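Local coordinates for lipoprotein (PDB 3LHN), which is of uncharacterised function but belongs to the NlpE family of bacterial lipoproteins and probably binds a lipid or other small hydrophobic ligand, at residues A[49-54]-A[75-80]; A[55-60]-A[87-92]. All blocks are in the same frame, centred on the assembly; numbering follows the deposited sequence.

Contact 1: A[49-54]-A[75-80]; sequences LTLQAD and GKFDWD
Leu51 and Phe77 meet in the barrel interior, their side chains crossing at about a right angle. The leucine reaches the ring with one branch: CD2 lies 3.8 Å from Phe77 CE2, and the stem adds a second touch, Leu51 CB standing 4.1 Å from the same CE2. CD2 comes to the ring obliquely. The far end of the phenyl reaches the backbone, where Phe77 CZ is 4.1 Å from Gln52 O, a van der Waals neighbour. Phe77 CG sits between its own backbone N and carbonyl carbon (chi1 66°), which places the ring beside Leu51, two strands away in the sheet. Within 75-80, Trp79 sets its CE2 at the edge of the phenyl ring, in its plane. Trp79 is itself tied down, NE1 bonding to Asn55 OD1 and its indole packing edge-to-face with Trp29. Around the pair, Phe57, Ile86 and Trp29 touch both Leu51 and Phe77, while Leu88 packs on the phenylalanine. With an alanine at Phe77, a gap is likely to open beside Leu51 CD2, and the Trp79 indole would probably lose the ring it abuts. Strands 44-51 and 69-79 both pair with 56-64, so this is second-neighbour packing through side chains, characteristic of the hydrophobic interior of the up-and-down antiparallel barrel in NlpE N-terminal domains of the calycin clan.

Contact 2: A[55-60]-A[87-92]; sequences NSFELK and TLSDGS
The Phe57 ring receives Leu88 over one face and Ser89 at its rim. Leu88 CD2 makes the CH-pi contact, 4.3 Å from the ring centroid and 15° off the normal. The leucine lies across the ring, with CB 4.0 Å from Phe57 CZ and CD1 4.1 Å from Phe57 CE2, so stem and both branches touch the phenyl. Two torsions set this up: Phe57 CG stands between its backbone N and carbonyl carbon (chi1 75°), bringing the ring toward 87-92, while Leu88 CG is anti to its carbonyl carbon (chi1 -52°), which places the branch point over the ring. In one of its two modelled conformers, Ser89 OG comes to the ring edge, in plane, 3.3 Å from Phe57 CZ. Farther along strand 56-64, Leu59 CD2 reaches Asp90 OD2 at 4.0 Å, the two side chains crossing at about a right angle.

The other carboxylate oxygen works within the turn. Asp90 OD1 takes Ser92 OG, in one of two serine conformers, on its syn lone pair at 2.7 Å, and Ser92 N comes to it from above the carboxylate plane at 3.0 Å, making an Asx turn. These two bonds probably steady the carboxylate, while a type I turn from Leu88 to Gly91 is closed by Gly91 N to Leu88 O. Leu49 and Val73 also pack on Phe57. The chemistry is therefore divided: mainly apolar and CH-pi packing, with two van der Waals touches from polar oxygens, joins the segments, and the polar bonding is spent inside the turn, which probably keeps Leu88 and Ser89 presented to the ring.

In the fold
Contacts 1 and 2 lie 6 Å apart between centres, on the same side of the chain's centre, within one eight-stranded antiparallel barrel. Their segments alternate along the chain: 49-54, 55-60, 75-80, then 87-92. The four belong to the successive strands 44-51, 56-64, 69-79 and 85-88, each paired with the next, so each contact spans one intervening strand. The ladder joins them directly: Gly75 O lies 2.9 Å from Phe57 N and Asp78 O 2.9 Å from Thr87 N, both probable hydrogen bonds. Together the contacts knit four consecutive strands into one wall and its shared apolar interior, while both also touch the third subunit.

Contact 1: A[49-54]-A[75-80]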
ATOM      1  N   LEU A  49     -18.241  -3.070  -5.769  1.00  6.91           N
ATOM      2  CA  LEU A  49     -18.033  -1.611  -5.898  1.00  7.18           C
ATOM      3  C   LEU A  49     -19.314  -1.020  -6.432  1.00  7.14           C
ATOM      4  O   LEU A  49     -19.780  -1.371  -7.506  1.00  7.25           O
ATOM      5  CB  LEU A  49     -16.854  -1.347  -6.815  1.00  7.87           C
ATOM      6  CG  LEU A  49     -16.569   0.104  -7.146  1.00  8.41           C
ATOM      7  CD1 LEU A  49     -16.426   0.993  -5.866  1.00  8.28           C
ATOM      8  CD2 LEU A  49     -15.279   0.185  -7.986  1.00  9.13           C
ATOM      9  N   THR A  50     -19.874  -0.106  -5.641  1.00  6.48           N
ATOM     10  CA  THR A  50     -21.147   0.570  -5.923  1.00  7.64           C
ATOM     11  C   THR A  50     -20.842   2.028  -6.240  1.00  6.75           C
ATOM     12  O   THR A  50     -20.284   2.730  -5.411  1.00  7.52           O
ATOM     13  CB  THR A  50     -22.139   0.468  -4.773  1.00  8.31           C
ATOM     14  OG1 THR A  50     -22.361  -0.909  -4.486  1.00 10.19           O
ATOM     15  CG2 THR A  50     -23.449   1.098  -5.152  1.00  9.58           C
ATOM     16  N   LEU A  51     -21.248   2.486  -7.415  1.00  6.67           N
ATOM     17  CA  LEU A  51     -21.068   3.861  -7.869  1.00  6.58           C
ATOM     18  C   LEU A  51     -22.411   4.563  -7.916  1.00  8.08           C
ATOM     19  O   LEU A  51     -23.396   4.017  -8.418  1.00  7.30           O
ATOM     20  CB  LEU A  51     -20.468   3.926  -9.278  1.00  6.88           C
ATOM     21  CG  LEU A  51     -19.178   3.149  -9.526  1.00  8.52           C
ATOM     22  CD1 LEU A  51     -18.727   3.418 -10.996  1.00  7.73           C
ATOM     23  CD2 LEU A  51     -18.049   3.523  -8.534  1.00  8.04           C
ATOM     24  N   GLN A  52     -22.491   5.770  -7.398  1.00  7.82           N
ATOM     25  CA  GLN A  52     -23.675   6.620  -7.544  1.00  8.32           C
ATOM     26  C   GLN A  52     -23.463   7.735  -8.548  1.00  7.78           C
ATOM     27  O   GLN A  52     -22.339   8.202  -8.751  1.00  7.81           O
ATOM     28  CB  GLN A  52     -24.039   7.263  -6.205  1.00  9.71           C
ATOM     29  CG  GLN A  52     -24.152   6.336  -5.076  1.00 11.26           C
ATOM     30  CD  GLN A  52     -25.248   5.302  -5.202  1.00 11.60           C
ATOM     31  OE1 GLN A  52     -26.263   5.490  -5.924  1.00 14.14           O
ATOM     32  NE2 GLN A  52     -25.086   4.217  -4.433  1.00 13.38           N
ATOM     33  N   ALA A  53     -24.566   8.261  -9.089  1.00  7.64           N
ATOM     34  CA  ALA A  53     -24.544   9.328 -10.081  1.00  7.53           C
ATOM     35  C   ALA A  53     -23.861  10.570  -9.563  1.00  8.00           C
ATOM     36  O   ALA A  53     -23.311  11.359 -10.359  1.00  9.51           O
ATOM     37  CB  ALA A  53     -25.994   9.672 -10.531  1.00  8.09           C
ATOM     38  N   ASP A  54     -23.888  10.802  -8.235  1.00  7.81           N
ATOM     39  CA  ASP A  54     -23.237  11.982  -7.645  1.00  8.28           C
ATOM     40  C   ASP A  54     -21.739  11.822  -7.368  1.00  9.37           C
ATOM     41  O   ASP A  54     -21.126  12.643  -6.691  1.00  9.19           O
ATOM     42  CB  ASP A  54     -24.007  12.424  -6.402  1.00  8.34           C
ATOM     43  CG  ASP A  54     -23.886  11.453  -5.271  1.00  9.20           C
ATOM     44  OD1 ASP A  54     -23.137  10.463  -5.360  1.00  8.84           O
ATOM     45  OD2 ASP A  54     -24.580  11.694  -4.241  1.00 11.01           O
ATOM     46  N   GLY A  75     -16.516   6.847  -0.030  1.00  7.12           N
ATOM     47  CA  GLY A  75     -15.883   8.092  -0.412  1.00  7.99           C
ATOM     48  C   GLY A  75     -16.410   8.647  -1.697  1.00  8.64           C
ATOM     49  O   GLY A  75     -17.504   8.300  -2.117  1.00  8.88           O
ATOM     50  N   LYS A  76     -15.642   9.544  -2.289  1.00  8.78           N
ATOM     51  CA  LYS A  76     -15.996  10.134  -3.572  1.00  8.90           C
ATOM     52  C   LYS A  76     -14.968   9.708  -4.585  1.00  7.72           C
ATOM     53  O   LYS A  76     -13.830   9.355  -4.266  1.00  9.37           O
ATOM     54  CB  LYS A  76     -16.029  11.672  -3.488  1.00 11.98           C
ATOM     55  CG  LYS A  76     -17.178  12.214  -2.671  1.00 15.17           C
ATOM     56  N   PHE A  77     -15.347   9.779  -5.837  1.00  8.59           N
ATOM     57  CA  PHE A  77     -14.426   9.501  -6.916  1.00  8.19           C
ATOM     58  C   PHE A  77     -14.492  10.626  -7.943  1.00  8.55           C
ATOM     59  O   PHE A  77     -15.420  11.418  -7.978  1.00  8.39           O
ATOM     60  CB  PHE A  77     -14.665   8.106  -7.542  1.00  8.50           C
ATOM     61  CG  PHE A  77     -15.997   7.939  -8.257  1.00  8.47           C
ATOM     62  CD1 PHE A  77     -16.137   8.234  -9.607  1.00  9.19           C
ATOM     63  CD2 PHE A  77     -17.129   7.453  -7.597  1.00  9.06           C
ATOM     64  CE1 PHE A  77     -17.348   8.011 -10.246  1.00  9.83           C
ATOM     65  CE2 PHE A  77     -18.295   7.261  -8.270  1.00  9.17           C
ATOM     66  CZ  PHE A  77     -18.410   7.543  -9.553  1.00  9.25           C
ATOM     67  N   ASP A  78     -13.485  10.660  -8.807  0.50  9.56           N
ATOM     68  CA  ASP A  78     -13.399  11.672  -9.835  0.50 10.48           C
ATOM     69  C   ASP A  78     -13.097  11.039 -11.169  0.50  9.58           C
ATOM     70  O   ASP A  78     -12.439  10.010 -11.262  0.50 10.19           O
ATOM     71  CB  ASP A  78     -12.355  12.724  -9.476  0.50 11.31           C
ATOM     72  CG  ASP A  78     -12.520  13.227  -8.036  0.50 12.53           C
ATOM     73  OD1 ASP A  78     -12.293  12.450  -7.101  0.50 15.07           O
ATOM     74  OD2 ASP A  78     -12.841  14.400  -7.868  0.50 14.86           O
ATOM     75  N   TRP A  79     -13.594  11.700 -12.206  1.00 10.15           N
ATOM     76  CA  TRP A  79     -13.391  11.277 -13.570  1.00  9.27           C
ATOM     77  C   TRP A  79     -12.257  12.031 -14.218  1.00 10.95           C
ATOM     78  O   TRP A  79     -12.020  13.217 -13.910  1.00 13.02           O
ATOM     79  CB  TRP A  79     -14.650  11.557 -14.394  1.00  8.48           C
ATOM     80  CG  TRP A  79     -15.849  10.811 -13.965  1.00  8.19           C
ATOM     81  CD1 TRP A  79     -16.645  11.111 -12.916  1.00 10.30           C
ATOM     82  CD2 TRP A  79     -16.415   9.695 -14.623  1.00  8.11           C
ATOM     83  NE1 TRP A  79     -17.664  10.250 -12.864  1.00  9.07           N
ATOM     84  CE2 TRP A  79     -17.549   9.337 -13.865  1.00  8.44           C
ATOM     85  CE3 TRP A  79     -16.044   8.918 -15.740  1.00  8.94           C
ATOM     86  CZ2 TRP A  79     -18.323   8.281 -14.167  1.00  9.70           C
ATOM     87  CZ3 TRP A  79     -16.865   7.843 -16.080  1.00  8.99           C
ATOM     88  CH2 TRP A  79     -17.995   7.544 -15.271  1.00  8.42           C
ATOM     89  N   ASP A  80     -11.564  11.367 -15.130  1.00 10.49           N
ATOM     90  CA  ASP A  80     -10.598  12.082 -15.949  1.00 12.17           C
ATOM     91  C   ASP A  80     -11.291  13.030 -16.964  1.00 13.66           C
ATOM     92  O   ASP A  80     -12.492  13.029 -17.152  1.00 11.59           O
ATOM     93  CB  ASP A  80      -9.600  11.131 -16.597  1.00 13.40           C
ATOM     94  CG  ASP A  80     -10.201  10.195 -17.634  1.00 12.85           C
ATOM     95  OD1 ASP A  80     -11.400  10.134 -17.783  1.00 11.40           O
ATOM     96  OD2 ASP A  80      -9.409   9.468 -18.308  1.00 17.37           O
TER

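Contact 2: A[55-60]-A[87-92]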
ATOM      1  N   ASN A  55     -21.189  10.764  -7.922  1.00  8.83           N
ATOM      2  CA  ASN A  55     -19.762  10.460  -7.862  1.00  8.55           C
ATOM      3  C   ASN A  55     -19.316  10.049  -6.476  1.00  9.15           C
ATOM      4  O   ASN A  55     -18.172  10.257  -6.084  1.00 12.68           O
ATOM      5  CB  ASN A  55     -18.909  11.612  -8.411  1.00  9.64           C
ATOM      6  CG  ASN A  55     -19.066  11.806  -9.871  1.00 10.60           C
ATOM      7  OD1 ASN A  55     -19.606  10.978 -10.596  1.00 10.06           O
ATOM      8  ND2 ASN A  55     -18.532  12.923 -10.355  1.00 14.18           N
ATOM      9  N   SER A  56     -20.205   9.457  -5.717  1.00  8.06           N
ATOM     10  CA  SER A  56     -19.874   8.834  -4.445  1.00  8.29           C
ATOM     11  C   SER A  56     -19.828   7.330  -4.688  1.00  8.17           C
ATOM     12  O   SER A  56     -20.431   6.792  -5.636  1.00  7.77           O
ATOM     13  CB  SER A  56     -20.836   9.221  -3.342  1.00  9.60           C
ATOM     14  OG  SER A  56     -22.097   8.748  -3.558  1.00 12.44           O
ATOM     15  N   PHE A  57     -19.072   6.643  -3.847  1.00  8.34           N
ATOM     16  CA  PHE A  57     -18.955   5.204  -3.973  1.00  7.48           C
ATOM     17  C   PHE A  57     -18.919   4.514  -2.635  1.00  7.45           C
ATOM     18  O   PHE A  57     -18.549   5.104  -1.624  1.00  7.35           O
ATOM     19  CB  PHE A  57     -17.716   4.748  -4.753  1.00  7.33           C
ATOM     20  CG  PHE A  57     -16.424   4.851  -3.982  1.00  7.33           C
ATOM     21  CD1 PHE A  57     -15.753   6.079  -3.866  1.00  7.59           C
ATOM     22  CD2 PHE A  57     -15.911   3.763  -3.326  1.00  7.74           C
ATOM     23  CE1 PHE A  57     -14.648   6.181  -3.138  1.00  8.11           C
ATOM     24  CE2 PHE A  57     -14.764   3.876  -2.548  1.00  8.84           C
ATOM     25  CZ  PHE A  57     -14.115   5.090  -2.468  1.00  8.05           C
ATOM     26  N   GLU A  58     -19.226   3.214  -2.685  1.00  7.03           N
ATOM     27  CA  GLU A  58     -19.025   2.295  -1.549  1.00  8.79           C
ATOM     28  C   GLU A  58     -18.339   1.048  -2.048  1.00  8.50           C
ATOM     29  O   GLU A  58     -18.766   0.498  -3.063  1.00  9.07           O
ATOM     30  CB  GLU A  58     -20.354   1.961  -0.871  1.00 12.48           C
ATOM     31  CG  GLU A  58     -21.072   3.101  -0.190  1.00 17.89           C
ATOM     32  CD  GLU A  58     -22.114   2.628   0.834  1.00 23.26           C
ATOM     33  OE1 GLU A  58     -22.487   1.419   0.831  1.00 26.50           O
ATOM     34  OE2 GLU A  58     -22.515   3.477   1.690  1.00 27.63           O
ATOM     35  N   LEU A  59     -17.283   0.611  -1.369  1.00  9.15           N
ATOM     36  CA  LEU A  59     -16.502  -0.533  -1.792  1.00  9.31           C
ATOM     37  C   LEU A  59     -16.506  -1.526  -0.645  1.00 10.27           C
ATOM     38  O   LEU A  59     -16.313  -1.130   0.537  1.00  9.93           O
ATOM     39  CB  LEU A  59     -15.078  -0.106  -2.105  1.00 11.58           C
ATOM     40  CG  LEU A  59     -14.032  -1.160  -2.414  1.00 12.74           C
ATOM     41  CD1 LEU A  59     -14.325  -1.893  -3.732  1.00 13.73           C
ATOM     42  CD2 LEU A  59     -12.582  -0.548  -2.436  1.00 15.74           C
ATOM     43  N   LYS A  60     -16.838  -2.784  -0.925  0.70  9.48           N
ATOM     44  CA  LYS A  60     -16.613  -3.864   0.017  0.70  9.71           C
ATOM     45  C   LYS A  60     -15.583  -4.799  -0.601  0.70  9.42           C
ATOM     46  O   LYS A  60     -15.677  -5.197  -1.776  0.70  9.40           O
ATOM     47  CB  LYS A  60     -17.900  -4.597   0.345  0.70  9.98           C
ATOM     48  CG  LYS A  60     -17.666  -5.790   1.271  0.70 12.11           C
ATOM     49  CD  LYS A  60     -18.992  -6.515   1.482  0.70 14.58           C
ATOM     50  CE  LYS A  60     -18.971  -7.454   2.637  0.70 15.94           C
ATOM     51  NZ  LYS A  60     -20.341  -8.095   2.656  0.70 18.97           N
ATOM     52  N   THR A  87     -11.020   7.622 -10.588  1.00  9.16           N
ATOM     53  CA  THR A  87     -10.053   7.414  -9.511  1.00  9.72           C
ATOM     54  C   THR A  87     -10.817   7.503  -8.185  1.00  9.82           C
ATOM     55  O   THR A  87     -11.427   8.538  -7.900  1.00 10.19           O
ATOM     56  CB  THR A  87      -8.971   8.485  -9.539  1.00 11.03           C
ATOM     57  OG1 THR A  87      -8.280   8.472 -10.821  1.00 10.76           O
ATOM     58  CG2 THR A  87      -7.926   8.256  -8.416  1.00 10.65           C
ATOM     59  N   LEU A  88     -10.805   6.425  -7.439  1.00  9.83           N
ATOM     60  CA  LEU A  88     -11.443   6.374  -6.109  1.00  9.81           C
ATOM     61  C   LEU A  88     -10.563   7.065  -5.090  1.00 12.32           C
ATOM     62  O   LEU A  88      -9.373   7.319  -5.342  1.00 10.26           O
ATOM     63  CB  LEU A  88     -11.686   4.953  -5.668  1.00  9.89           C
ATOM     64  CG  LEU A  88     -12.415   3.951  -6.579  1.00 11.76           C
ATOM     65  CD1 LEU A  88     -12.723   2.614  -5.881  1.00 12.64           C
ATOM     66  CD2 LEU A  88     -13.704   4.514  -7.162  1.00 13.37           C
ATOM     67  N   SER A  89     -11.142   7.455  -3.971  0.50 13.26           N
ATOM     68  CA  SER A  89     -10.400   8.141  -2.914  0.50 13.97           C
ATOM     69  C   SER A  89      -9.224   7.319  -2.351  0.50 14.74           C
ATOM     70  O   SER A  89      -8.335   7.922  -1.727  0.50 14.43           O
ATOM     71  CB  SER A  89     -11.388   8.500  -1.800  0.50 14.56           C
ATOM     72  OG  SER A  89     -11.920   7.294  -1.249  0.50 14.22           O
ATOM     73  N   ASP A  90      -9.195   5.982  -2.517  1.00 14.54           N
ATOM     74  CA  ASP A  90      -8.087   5.151  -2.119  1.00 16.70           C
ATOM     75  C   ASP A  90      -7.011   5.066  -3.171  1.00 15.50           C
ATOM     76  O   ASP A  90      -6.011   4.333  -3.000  1.00 17.96           O
ATOM     77  CB  ASP A  90      -8.522   3.701  -1.705  1.00 18.64           C
ATOM     78  CG  ASP A  90      -9.025   2.849  -2.859  1.00 21.39           C
ATOM     79  OD1 ASP A  90      -9.192   3.367  -3.977  1.00 17.95           O
ATOM     80  OD2 ASP A  90      -9.237   1.622  -2.627  1.00 23.41           O
ATOM     81  N   GLY A  91      -7.207   5.823  -4.260  1.00 12.94           N
ATOM     82  CA  GLY A  91      -6.237   5.860  -5.334  1.00 12.34           C
ATOM     83  C   GLY A  91      -6.413   4.812  -6.433  1.00 11.56           C
ATOM     84  O   GLY A  91      -5.737   4.859  -7.461  1.00 13.14           O
ATOM     85  N   SER A  92      -7.329   3.857  -6.269  0.50 10.77           N
ATOM     86  CA  SER A  92      -7.550   2.884  -7.321  0.50  9.71           C
ATOM     87  C   SER A  92      -8.254   3.547  -8.514  0.50  8.56           C
ATOM     88  O   SER A  92      -9.106   4.433  -8.358  0.50  8.72           O
ATOM     89  CB  SER A  92      -8.360   1.681  -6.838  0.50 10.57           C
ATOM     90  OG  SER A  92      -9.614   2.048  -6.275  0.50 11.48           O
TER